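PDB 2DT5: redox-sensing transcriptional repressor Rex from Thermus thermophilus, which probably modulates transcription in response to the cellular NADH/NAD(+) redox state, acting as a DNA-binding repressor that works as a homodimer. Local coordinates for residues 5-8 against 9-12; 40-43 against 44-48. The protein carries 1 engineered substitution. All coordinates share one frame; numbering follows the deposited sequence.

Interaction 1: residues 5-8 against 9-12; sequences EAAI and SRLI
The first turn of helix 7-23, where A6, A7 and I8 hand their carbonyls to R10, L11 and I12, opens the N-terminal DNA-binding domain of this Rex repressor. R10 N reaches A6 O at 2.9 Å, and L11 N and I12 N continue the pattern with A7 O and I8 O. One residue earlier a water stands in for the chain: it donates to E5 O and accepts from S9 N at 2.8 Å. A second water lies 2.6 Å from S9 OG and donates a weak bond to E5 O, so both waters bridge E5 O to S9.

The R10 chain runs back along the turn and bends at chi3 (-63°), which lays its guanidinium over A7, with A7 CA 3.5 Å above one face and toward the rim. Its NH1 comes to 4.0 Å from A6 CB, and its NE forms a salt bridge with D48 on helix 42-51. A leucine here would probably leave the D48 carboxylate without its charged mate and A7 without the flat group over it.

On another side of the helix I8 CG2 meets I12 CD1 at 4.1 Å; there I8 and I12 touch L75 of helix 64-75 in the winged-helix domain, and F198 and T194 of the second subunit pack on them. E207 of the second subunit accepts from the amides of A6 and A7.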
loop_
_atom_site.group_PDB
_atom_site.type_symbol
_atom_site.label_atom_id
_atom_site.label_comp_id
_atom_site.label_asym_id
_atom_site.label_seq_id
_atom_site.Cartn_x
_atom_site.Cartn_y
_atom_site.Cartn_z
ATOM N N GLU B 5 -11.825 -5.869 0.788
ATOM C CA GLU B 5 -12.865 -4.997 0.254
ATOM C C GLU B 5 -12.195 -3.953 -0.634
ATOM O O GLU B 5 -11.212 -3.329 -0.225
ATOM C CB GLU B 5 -13.613 -4.339 1.406
ATOM C CG GLU B 5 -14.696 -3.361 0.998
ATOM C CD GLU B 5 -15.580 -3.020 2.178
ATOM O OE1 GLU B 5 -16.500 -3.817 2.458
ATOM O OE2 GLU B 5 -15.338 -1.978 2.833
ATOM N N ALA B 6 -12.736 -3.762 -1.839
ATOM C CA ALA B 6 -12.145 -2.851 -2.814
ATOM C C ALA B 6 -12.914 -1.592 -3.197
ATOM O O ALA B 6 -12.309 -0.638 -3.699
ATOM C CB ALA B 6 -11.817 -3.630 -4.088
ATOM N N ALA B 7 -14.229 -1.592 -2.988
ATOM C CA ALA B 7 -15.051 -0.443 -3.349
ATOM C C ALA B 7 -14.518 0.859 -2.798
ATOM O O ALA B 7 -14.411 1.839 -3.535
ATOM C CB ALA B 7 -16.510 -0.650 -2.890
ATOM N N ILE B 8 -14.176 0.888 -1.509
ATOM C CA ILE B 8 -13.659 2.126 -0.937
ATOM C C ILE B 8 -12.305 2.497 -1.549
ATOM O O ILE B 8 -11.998 3.682 -1.727
ATOM C CB ILE B 8 -13.555 2.051 0.597
ATOM C CG1 ILE B 8 -14.886 1.574 1.186
ATOM C CG2 ILE B 8 -13.257 3.438 1.152
ATOM C CD1 ILE B 8 -16.086 2.451 0.779
ATOM N N SER B 9 -11.502 1.492 -1.885
ATOM C CA SER B 9 -10.199 1.744 -2.520
ATOM C C SER B 9 -10.450 2.405 -3.881
ATOM O O SER B 9 -9.735 3.321 -4.278
ATOM C CB SER B 9 -9.422 0.428 -2.701
ATOM O OG SER B 9 -9.050 -0.119 -1.440
ATOM N N ARG B 10 -11.473 1.947 -4.596
ATOM C CA ARG B 10 -11.783 2.566 -5.883
ATOM C C ARG B 10 -12.159 4.047 -5.706
ATOM O O ARG B 10 -11.705 4.908 -6.463
ATOM C CB ARG B 10 -12.919 1.823 -6.574
ATOM C CG ARG B 10 -12.500 0.473 -7.141
ATOM C CD ARG B 10 -13.434 0.057 -8.286
ATOM N NE ARG B 10 -14.816 -0.139 -7.852
ATOM C CZ ARG B 10 -15.222 -1.164 -7.109
ATOM N NH1 ARG B 10 -14.349 -2.091 -6.714
ATOM N NH2 ARG B 10 -16.503 -1.273 -6.778
ATOM N N LEU B 11 -12.971 4.345 -4.697
ATOM C CA LEU B 11 -13.359 5.730 -4.462
ATOM C C LEU B 11 -12.117 6.579 -4.184
ATOM O O LEU B 11 -11.989 7.707 -4.688
ATOM C CB LEU B 11 -14.340 5.832 -3.286
ATOM C CG LEU B 11 -15.706 5.154 -3.473
ATOM C CD1 LEU B 11 -16.595 5.479 -2.275
ATOM C CD2 LEU B 11 -16.363 5.648 -4.753
ATOM N N ILE B 12 -11.204 6.030 -3.384
ATOM C CA ILE B 12 -9.960 6.710 -3.051
ATOM C C ILE B 12 -9.167 6.936 -4.343
ATOM O O ILE B 12 -8.583 8.000 -4.545
ATOM C CB ILE B 12 -9.139 5.881 -2.023
ATOM C CG1 ILE B 12 -9.917 5.819 -0.696
ATOM C CG2 ILE B 12 -7.737 6.516 -1.800
ATOM C CD1 ILE B 12 -9.432 4.756 0.309
HETATM O O HOH W 1 -12.194 -0.792 -0.346
HETATM O O HOH W 2 -8.211 -2.583 -1.853
#

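Interaction 2: residues 40-43 against 44-48; sequences VTAF and QVRKD. With SO4 (sulfate ion), chain J.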
loop_
_atom_site.group_PDB
_atom_site.type_symbol
_atom_site.label_atom_id
_atom_site.label_comp_id
_atom_site.label_asym_id
_atom_site.label_seq_id
_atom_site.Cartn_x
_atom_site.Cartn_y
_atom_site.Cartn_z
ATOM N N VAL B 40 -10.583 1.061 -14.683
ATOM C CA VAL B 40 -11.820 0.346 -14.397
ATOM C C VAL B 40 -12.809 0.757 -15.490
ATOM O O VAL B 40 -12.752 1.881 -15.979
ATOM C CB VAL B 40 -12.390 0.718 -12.990
ATOM C CG1 VAL B 40 -11.274 0.717 -11.941
ATOM C CG2 VAL B 40 -13.054 2.063 -13.034
ATOM N N THR B 41 -13.711 -0.145 -15.869
ATOM C CA THR B 41 -14.683 0.143 -16.913
ATOM C C THR B 41 -15.567 1.340 -16.554
ATOM O O THR B 41 -15.879 1.574 -15.384
ATOM C CB THR B 41 -15.595 -1.084 -17.198
ATOM O OG1 THR B 41 -16.486 -1.294 -16.098
ATOM C CG2 THR B 41 -14.758 -2.352 -17.387
ATOM N N ALA B 42 -15.954 2.103 -17.571
ATOM C CA ALA B 42 -16.824 3.256 -17.376
ATOM C C ALA B 42 -18.045 2.802 -16.572
ATOM O O ALA B 42 -18.567 3.532 -15.736
ATOM C CB ALA B 42 -17.257 3.801 -18.733
ATOM N N PHE B 43 -18.482 1.578 -16.844
ATOM C CA PHE B 43 -19.624 0.975 -16.169
ATOM C C PHE B 43 -19.407 0.884 -14.656
ATOM O O PHE B 43 -20.300 1.224 -13.869
ATOM C CB PHE B 43 -19.865 -0.430 -16.727
ATOM C CG PHE B 43 -20.910 -1.209 -15.979
ATOM C CD1 PHE B 43 -22.243 -0.811 -15.999
ATOM C CD2 PHE B 43 -20.559 -2.343 -15.250
ATOM C CE1 PHE B 43 -23.219 -1.533 -15.303
ATOM C CE2 PHE B 43 -21.521 -3.070 -14.552
ATOM C CZ PHE B 43 -22.858 -2.661 -14.580
ATOM N N GLN B 44 -18.225 0.419 -14.254
ATOM C CA GLN B 44 -17.918 0.279 -12.838
ATOM C C GLN B 44 -17.937 1.646 -12.195
ATOM O O GLN B 44 -18.470 1.805 -11.104
ATOM C CB GLN B 44 -16.559 -0.383 -12.636
ATOM C CG GLN B 44 -16.288 -0.851 -11.206
ATOM C CD GLN B 44 -17.425 -1.681 -10.629
ATOM O OE1 GLN B 44 -18.336 -1.149 -9.988
ATOM N NE2 GLN B 44 -17.384 -2.988 -10.859
ATOM N N VAL B 45 -17.374 2.639 -12.873
ATOM C CA VAL B 45 -17.370 3.989 -12.323
ATOM C C VAL B 45 -18.805 4.499 -12.068
ATOM O O VAL B 45 -19.096 5.024 -10.984
ATOM C CB VAL B 45 -16.614 4.983 -13.250
ATOM C CG1 VAL B 45 -16.695 6.394 -12.680
ATOM C CG2 VAL B 45 -15.138 4.566 -13.368
ATOM N N ARG B 46 -19.693 4.334 -13.052
ATOM C CA ARG B 46 -21.079 4.771 -12.908
ATOM C C ARG B 46 -21.785 4.005 -11.797
ATOM O O ARG B 46 -22.508 4.593 -11.001
ATOM C CB ARG B 46 -21.875 4.574 -14.202
ATOM C CG ARG B 46 -21.453 5.459 -15.334
ATOM C CD ARG B 46 -22.492 5.474 -16.440
ATOM N NE ARG B 46 -21.849 5.724 -17.721
ATOM C CZ ARG B 46 -21.388 4.761 -18.502
ATOM N NH1 ARG B 46 -21.514 3.493 -18.130
ATOM N NH2 ARG B 46 -20.786 5.064 -19.643
ATOM N N LYS B 47 -21.594 2.691 -11.759
ATOM C CA LYS B 47 -22.223 1.882 -10.726
ATOM C C LYS B 47 -21.758 2.367 -9.340
ATOM O O LYS B 47 -22.570 2.546 -8.431
ATOM C CB LYS B 47 -21.876 0.403 -10.934
ATOM C CG LYS B 47 -22.340 -0.510 -9.802
ATOM C CD LYS B 47 -22.001 -1.971 -10.081
ATOM C CE LYS B 47 -22.454 -2.881 -8.938
ATOM N NZ LYS B 47 -22.357 -4.334 -9.286
ATOM N N ASP B 48 -20.460 2.611 -9.189
ATOM C CA ASP B 48 -19.923 3.074 -7.908
ATOM C C ASP B 48 -20.447 4.443 -7.487
ATOM O O ASP B 48 -20.919 4.623 -6.352
ATOM C CB ASP B 48 -18.395 3.162 -7.940
ATOM C CG ASP B 48 -17.716 1.810 -7.867
ATOM O OD1 ASP B 48 -18.388 0.801 -7.549
ATOM O OD2 ASP B 48 -16.486 1.772 -8.124
HETATM S S SO4 J . -21.348 9.572 -17.860
HETATM O O1 SO4 J . -21.563 8.431 -16.950
HETATM O O2 SO4 J . -22.425 10.551 -17.653
HETATM O O3 SO4 J . -20.056 10.238 -17.578
HETATM O O4 SO4 J . -21.349 9.079 -19.249
#
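Two oxygens of T41 grip the backbone N of Q44: Q44 N donates to T41 OG1 at 3.1 Å and 152°, whereas the bond from Q44 N to T41 O is weak, bent to 119°. T41 thus serves as N-cap of helix 42-51. Its chi1 of 71° sets OG1 between the backbone N and the carbonyl carbon, turned to the first turn. T41 O also takes a straighter bond from V45 N.

This helix belongs to the predicted helix-turn-helix. V40, just ahead of the cap, crosses V45 at about a right angle, their CG2 atoms in tight contact at 3.3 Å; both valines also pack on Y14 of helix 7-23.

R46 reaches back along the turn, its chain extended from CG to NE. One guanidinium face lies over A42 O, 3.7 Å from the plane, and NH2 is 3.9 Å from A42 CB. Sulfate, probably from the crystallisation liquor, sits at the edge of the group, where O1 accepts from R46 NE at 2.8 Å. S31, Y55, G59 and G61 also bind this anion, a site that may resemble one for a DNA phosphate. K47 extends away to a salt bridge with the C-terminal carboxylate of G211 of the second subunit.

Interaction 1 comes first along the chain, in the opening turn of helix 7-23; interaction 2 follows at the start of helix 42-51. Both lie in the N-terminal DNA-binding domain, their centres about 12 Å apart, and they touch directly: R10 NE and D48 OD2 form a salt bridge at 2.6 Å. R10 CD also packs near V40 CG1. The salt bridge joins the first turn of helix 7-23 to the second turn of helix 42-51. Both also meet the C-terminal tail of the second subunit, where M210 packs on A7, K47 and D48, so both contacts border the dimer interface. Interaction 2 lies farther out, toward the surface of the predicted helix-turn-helix.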